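Local coordinates for polysaccharide Lyase Family 6 (Bacteroides cellulosilyticus, PDB 6QPS), which probably cleaves alginate by beta-elimination as a calcium-binding, mannuronic acid-specific lyase of polysaccharide lyase family 6, at residues F282-I296 with N305-R318. Numbering follows the deposited sequence. Where two conformers were deposited one is given.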
loop_
_atom_site.group_PDB
_atom_site.type_symbol
_atom_site.label_atom_id
_atom_site.label_comp_id
_atom_site.label_asym_id
_atom_site.label_seq_id
_atom_site.Cartn_x
_atom_site.Cartn_y
_atom_site.Cartn_z
ATOM N N PHE A 282 -2.637 -7.990 -10.428
ATOM C CA PHE A 282 -1.189 -7.846 -10.558
ATOM C C PHE A 282 -0.814 -8.158 -11.999
ATOM O O PHE A 282 -1.088 -9.255 -12.491
ATOM C CB PHE A 282 -0.416 -8.770 -9.608
ATOM C CG PHE A 282 -0.749 -8.620 -8.134
ATOM C CD1 PHE A 282 -1.955 -9.074 -7.621
ATOM C CD2 PHE A 282 0.204 -8.124 -7.256
ATOM C CE1 PHE A 282 -2.228 -8.985 -6.258
ATOM C CE2 PHE A 282 -0.059 -8.019 -5.901
ATOM C CZ PHE A 282 -1.279 -8.452 -5.401
ATOM N N ILE A 283 -0.179 -7.195 -12.677
ATOM C CA ILE A 283 0.260 -7.336 -14.070
ATOM C C ILE A 283 1.781 -7.166 -14.074
ATOM O O ILE A 283 2.282 -6.041 -14.089
ATOM C CB ILE A 283 -0.423 -6.307 -14.979
ATOM C CG1 ILE A 283 -1.956 -6.416 -14.886
ATOM C CG2 ILE A 283 0.079 -6.427 -16.435
ATOM C CD1 ILE A 283 -2.571 -7.671 -15.458
ATOM N N GLY A 284 2.528 -8.266 -14.046
ATOM C CA GLY A 284 3.960 -8.154 -13.823
ATOM C C GLY A 284 4.811 -8.001 -15.072
ATOM O O GLY A 284 5.956 -7.567 -14.981
ATOM N N HIS A 285 4.294 -8.386 -16.238
ATOM C CA HIS A 285 5.070 -8.364 -17.485
ATOM C C HIS A 285 6.383 -9.143 -17.362
ATOM O O HIS A 285 7.363 -8.870 -18.084
ATOM C CB HIS A 285 5.316 -6.938 -18.017
ATOM C CG HIS A 285 4.117 -6.346 -18.696
ATOM N ND1 HIS A 285 3.925 -4.986 -18.816
ATOM C CD2 HIS A 285 3.057 -6.932 -19.305
ATOM C CE1 HIS A 285 2.778 -4.763 -19.438
ATOM N NE2 HIS A 285 2.250 -5.926 -19.775
ATOM N N ASN A 286 6.394 -10.138 -16.473
ATOM C CA ASN A 286 7.556 -11.023 -16.279
ATOM C C ASN A 286 8.820 -10.268 -15.866
ATOM O O ASN A 286 9.938 -10.738 -16.091
ATOM C CB ASN A 286 7.842 -11.889 -17.516
ATOM C CG ASN A 286 6.726 -12.877 -17.801
ATOM O OD1 ASN A 286 6.308 -13.620 -16.916
ATOM N ND2 ASN A 286 6.208 -12.858 -19.023
ATOM N N LEU A 287 8.671 -9.125 -15.222
ATOM C CA LEU A 287 9.823 -8.309 -14.841
ATOM C C LEU A 287 10.432 -8.750 -13.511
ATOM O O LEU A 287 9.769 -9.325 -12.647
ATOM C CB LEU A 287 9.419 -6.836 -14.767
ATOM C CG LEU A 287 8.966 -6.196 -16.080
ATOM C CD1 LEU A 287 8.635 -4.733 -15.822
ATOM C CD2 LEU A 287 10.034 -6.336 -17.184
ATOM N N ARG A 288 11.736 -8.477 -13.378
ATOM C CA ARG A 288 12.524 -8.843 -12.210
ATOM C C ARG A 288 11.820 -8.421 -10.933
ATOM O O ARG A 288 11.373 -7.283 -10.797
ATOM C CB ARG A 288 13.864 -8.113 -12.307
ATOM C CG ARG A 288 14.867 -8.495 -11.243
ATOM C CD ARG A 288 16.090 -7.584 -11.309
ATOM N NE ARG A 288 16.801 -7.717 -12.566
ATOM C CZ ARG A 288 17.795 -6.929 -12.931
ATOM N NH1 ARG A 288 18.179 -5.943 -12.124
ATOM N NH2 ARG A 288 18.381 -7.130 -14.093
ATOM N N GLY A 289 11.702 -9.354 -9.986
ATOM C CA GLY A 289 11.222 -9.035 -8.648
ATOM C C GLY A 289 9.716 -8.874 -8.486
ATOM O O GLY A 289 9.249 -8.708 -7.346
ATOM N N THR A 290 8.940 -8.904 -9.568
ATOM C CA THR A 290 7.489 -8.773 -9.463
ATOM C C THR A 290 6.918 -9.936 -8.653
ATOM O O THR A 290 7.395 -11.084 -8.751
ATOM C CB THR A 290 6.827 -8.709 -10.856
ATOM O OG1 THR A 290 7.245 -9.813 -11.668
ATOM C CG2 THR A 290 7.162 -7.374 -11.567
ATOM N N ALA A 291 5.909 -9.640 -7.830
ATOM C CA ALA A 291 5.343 -10.649 -6.943
ATOM C C ALA A 291 3.858 -10.394 -6.723
ATOM O O ALA A 291 3.337 -9.305 -6.982
ATOM C CB ALA A 291 6.081 -10.679 -5.600
ATOM N N GLY A 292 3.189 -11.418 -6.186
ATOM C CA GLY A 292 1.778 -11.344 -5.830
ATOM C C GLY A 292 1.568 -11.176 -4.330
ATOM O O GLY A 292 1.916 -10.115 -3.787
ATOM N N ILE A 293 1.052 -12.200 -3.638
ATOM C CA ILE A 293 0.583 -12.087 -2.252
ATOM C C ILE A 293 1.418 -13.001 -1.377
ATOM O O ILE A 293 1.563 -14.193 -1.671
ATOM C CB ILE A 293 -0.917 -12.417 -2.123
ATOM C CG1 ILE A 293 -1.734 -11.408 -2.913
ATOM C CG2 ILE A 293 -1.356 -12.409 -0.665
ATOM C CD1 ILE A 293 -3.205 -11.782 -3.148
ATOM N N ARG A 294 1.979 -12.443 -0.309
ATOM C CA ARG A 294 2.765 -13.194 0.667
ATOM C C ARG A 294 1.997 -13.289 1.979
ATOM O O ARG A 294 1.600 -12.256 2.544
ATOM C CB ARG A 294 4.129 -12.534 0.892
ATOM C CG ARG A 294 5.077 -13.250 1.830
ATOM C CD ARG A 294 6.528 -13.129 1.370
ATOM N NE ARG A 294 7.047 -11.770 1.295
ATOM C CZ ARG A 294 7.793 -11.191 2.240
ATOM N NH1 ARG A 294 8.080 -11.841 3.353
ATOM N NH2 ARG A 294 8.263 -9.958 2.064
ATOM N N ILE A 295 1.808 -14.518 2.467
ATOM C CA ILE A 295 0.990 -14.820 3.643
ATOM C C ILE A 295 1.865 -15.327 4.796
ATOM O O ILE A 295 2.537 -16.363 4.671
ATOM C CB ILE A 295 -0.096 -15.850 3.297
ATOM C CG1 ILE A 295 -1.031 -15.318 2.218
ATOM C CG2 ILE A 295 -0.844 -16.261 4.568
ATOM C CD1 ILE A 295 -1.815 -14.083 2.621
ATOM N N ILE A 296 1.850 -14.559 5.900
ATOM C CA ILE A 296 2.362 -14.873 7.232
ATOM C C ILE A 296 1.183 -14.529 8.160
ATOM O O ILE A 296 0.255 -13.817 7.766
ATOM C CB ILE A 296 3.624 -14.015 7.542
ATOM C CG1 ILE A 296 4.692 -14.248 6.462
ATOM C CG2 ILE A 296 4.221 -14.264 8.932
ATOM C CD1 ILE A 296 5.603 -13.065 6.272
ATOM N N ASN A 305 -8.547 -12.373 -6.308
ATOM C CA ASN A 305 -7.355 -11.696 -6.793
ATOM C C ASN A 305 -6.854 -12.367 -8.061
ATOM O O ASN A 305 -7.001 -13.572 -8.243
ATOM C CB ASN A 305 -6.275 -11.688 -5.713
ATOM C CG ASN A 305 -6.763 -11.025 -4.424
ATOM O OD1 ASN A 305 -6.770 -9.809 -4.307
ATOM N ND2 ASN A 305 -7.197 -11.845 -3.455
ATOM N N TYR A 306 -6.274 -11.558 -8.952
ATOM C CA TYR A 306 -5.824 -12.002 -10.275
ATOM C C TYR A 306 -4.354 -11.616 -10.403
ATOM O O TYR A 306 -4.028 -10.424 -10.430
ATOM C CB TYR A 306 -6.680 -11.322 -11.350
ATOM C CG TYR A 306 -6.556 -11.883 -12.760
ATOM C CD1 TYR A 306 -5.432 -11.635 -13.538
ATOM C CD2 TYR A 306 -7.583 -12.645 -13.329
ATOM C CE1 TYR A 306 -5.325 -12.120 -14.834
ATOM C CE2 TYR A 306 -7.487 -13.122 -14.622
ATOM C CZ TYR A 306 -6.353 -12.864 -15.366
ATOM O OH TYR A 306 -6.276 -13.364 -16.658
ATOM N N ILE A 307 -3.476 -12.624 -10.451
ATOM C CA ILE A 307 -2.018 -12.439 -10.422
ATOM C C ILE A 307 -1.453 -12.988 -11.723
ATOM O O ILE A 307 -1.617 -14.183 -12.009
ATOM C CB ILE A 307 -1.394 -13.158 -9.218
ATOM C CG1 ILE A 307 -1.948 -12.537 -7.944
ATOM C CG2 ILE A 307 0.092 -13.040 -9.237
ATOM C CD1 ILE A 307 -1.910 -13.395 -6.709
ATOM N N LYS A 308 -0.830 -12.120 -12.521
ATOM C CA LYS A 308 -0.338 -12.467 -13.853
ATOM C C LYS A 308 1.136 -12.125 -14.054
ATOM O O LYS A 308 1.559 -10.987 -13.839
ATOM C CB LYS A 308 -1.181 -11.735 -14.928
ATOM C CG LYS A 308 -0.797 -12.037 -16.369
ATOM C CD LYS A 308 -1.535 -11.169 -17.391
ATOM C CE LYS A 308 -1.320 -11.681 -18.802
ATOM N NZ LYS A 308 -1.830 -10.710 -19.820
ATOM N N ASP A 309 1.887 -13.095 -14.596
ATOM C CA ASP A 309 3.245 -12.883 -15.090
ATOM C C ASP A 309 4.147 -12.219 -14.049
ATOM O O ASP A 309 4.918 -11.312 -14.376
ATOM C CB ASP A 309 3.259 -12.040 -16.372
ATOM C CG ASP A 309 2.593 -12.714 -17.559
ATOM O OD1 ASP A 309 2.464 -13.969 -17.592
ATOM O OD2 ASP A 309 2.210 -11.967 -18.496
ATOM N N VAL A 310 4.068 -12.663 -12.789
ATOM C CA VAL A 310 5.009 -12.198 -11.764
ATOM C C VAL A 310 6.101 -13.249 -11.609
ATOM O O VAL A 310 5.831 -14.448 -11.696
ATOM C CB VAL A 310 4.337 -11.874 -10.415
ATOM C CG1 VAL A 310 3.328 -10.744 -10.602
ATOM C CG2 VAL A 310 3.660 -13.087 -9.791
ATOM N N ARG A 311 7.334 -12.812 -11.356
ATOM C CA ARG A 311 8.468 -13.722 -11.449
ATOM C C ARG A 311 9.056 -14.186 -10.124
ATOM O O ARG A 311 9.761 -15.205 -10.116
ATOM C CB ARG A 311 9.566 -13.116 -12.325
ATOM C CG ARG A 311 9.154 -13.087 -13.795
ATOM C CD ARG A 311 9.365 -14.421 -14.530
ATOM N NE ARG A 311 8.700 -15.567 -13.907
ATOM C CZ ARG A 311 7.401 -15.854 -14.015
ATOM N NH1 ARG A 311 6.581 -15.094 -14.722
ATOM N NH2 ARG A 311 6.909 -16.914 -13.396
ATOM N N SER A 312 8.777 -13.504 -9.014
ATOM C CA SER A 312 9.299 -13.947 -7.726
ATOM C C SER A 312 8.435 -15.019 -7.073
ATOM O O SER A 312 8.926 -16.104 -6.750
ATOM C CB SER A 312 9.488 -12.747 -6.798
ATOM O OG SER A 312 9.890 -13.166 -5.503
ATOM N N PHE A 313 7.176 -14.709 -6.804
ATOM C CA PHE A 313 6.188 -15.678 -6.325
ATOM C C PHE A 313 4.825 -15.115 -6.703
ATOM O O PHE A 313 4.641 -13.895 -6.731
ATOM C CB PHE A 313 6.238 -15.979 -4.802
ATOM C CG PHE A 313 6.094 -14.758 -3.951
ATOM C CD1 PHE A 313 4.859 -14.254 -3.621
ATOM C CD2 PHE A 313 7.221 -14.087 -3.497
ATOM C CE1 PHE A 313 4.763 -13.101 -2.889
ATOM C CE2 PHE A 313 7.111 -12.945 -2.750
ATOM C CZ PHE A 313 5.881 -12.445 -2.467
ATOM N N GLY A 314 3.866 -15.998 -6.965
ATOM C CA GLY A 314 2.478 -15.597 -7.152
ATOM C C GLY A 314 1.750 -15.593 -5.821
ATOM O O GLY A 314 1.111 -14.605 -5.441
ATOM N N LEU A 315 1.865 -16.706 -5.097
ATOM C CA LEU A 315 1.395 -16.857 -3.722
ATOM C C LEU A 315 2.520 -17.500 -2.934
ATOM O O LEU A 315 3.058 -18.521 -3.362
ATOM C CB LEU A 315 0.176 -17.783 -3.637
ATOM C CG LEU A 315 -0.314 -18.043 -2.208
ATOM C CD1 LEU A 315 -0.946 -16.838 -1.549
ATOM C CD2 LEU A 315 -1.292 -19.234 -2.235
ATOM N N LEU A 316 2.856 -16.943 -1.773
ATOM C CA LEU A 316 3.799 -17.565 -0.854
ATOM C C LEU A 316 3.123 -17.721 0.501
ATOM O O LEU A 316 2.589 -16.742 1.038
ATOM C CB LEU A 316 5.075 -16.729 -0.744
ATOM C CG LEU A 316 6.272 -17.382 -0.043
ATOM C CD1 LEU A 316 7.590 -16.792 -0.562
ATOM C CD2 LEU A 316 6.177 -17.248 1.470
ATOM N N VAL A 317 3.127 -18.948 1.034
ATOM C CA VAL A 317 2.596 -19.242 2.369
ATOM C C VAL A 317 3.763 -19.750 3.221
ATOM O O VAL A 317 4.311 -20.826 2.962
ATOM C CB VAL A 317 1.430 -20.240 2.338
ATOM C CG1 VAL A 317 0.899 -20.476 3.767
ATOM C CG2 VAL A 317 0.305 -19.736 1.433
ATOM N N ARG A 318 4.145 -18.978 4.234
ATOM C CA ARG A 318 5.395 -19.187 4.949
ATOM C C ARG A 318 5.192 -20.003 6.224
ATOM O O ARG A 318 4.134 -19.942 6.862
ATOM C CB ARG A 318 5.979 -17.832 5.339
ATOM C CG ARG A 318 7.488 -17.845 5.625
ATOM C CD ARG A 318 7.948 -16.593 6.368
ATOM N NE ARG A 318 9.412 -16.509 6.544
ATOM C CZ ARG A 318 10.100 -17.098 7.512
ATOM N NH1 ARG A 318 9.487 -17.845 8.422
ATOM N NH2 ARG A 318 11.416 -16.949 7.565
HETATM O O HOH W 1 1.747 -9.347 -17.516
HETATM O O HOH W 2 4.251 -14.742 -20.289
#
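Phe282 and Ile283 pair in parallel with Ile307 and Lys308, and beyond a corner strand 291-295 runs 7° from strand 315-318, the two axes 4.8 Å apart, as successive coils of the parallel beta-helix of this lyase family. Between the sheets, the corner loop of one coil is tied to that of the next: Asn286 N donates to Asp309 O (2.8 Å), and Ser312 N to Thr290 O (2.8 Å). With chi1 at 53°, Thr290 OG1 lies between its own backbone N and carbonyl carbon, where it accepts from Arg311 N (3.0 Å) while donating to Leu287 O. Inside the coil, Phe282 and Ile307 lie side by side, CD1 of the Phe282 ring 3.5 Å from Ile307 CG1, and the tips of Ile293 and Ile307 meet through their CD1 atoms. On the outer face, Ala291 CB sits over one face of the Phe313 ring in a CH-pi contact, 3.8 Å from the centroid; Leu316 CB lies above the opposite face, toward its rim. Arg294 crosses this ring with its guanidinium plane turned 80° from it; Arg294 CB lies 3.8 Å from Phe313 CZ, and the Arg294 side chain passes close to the calcium ligand Glu244. Lys308 extends outward to a salt bridge with Glu437 of helix 433-445. At the turn, Asn354 holds Asp309 OD1, and one water accepts from His285 N and donates to Asp309 OD2 (2.8 Å).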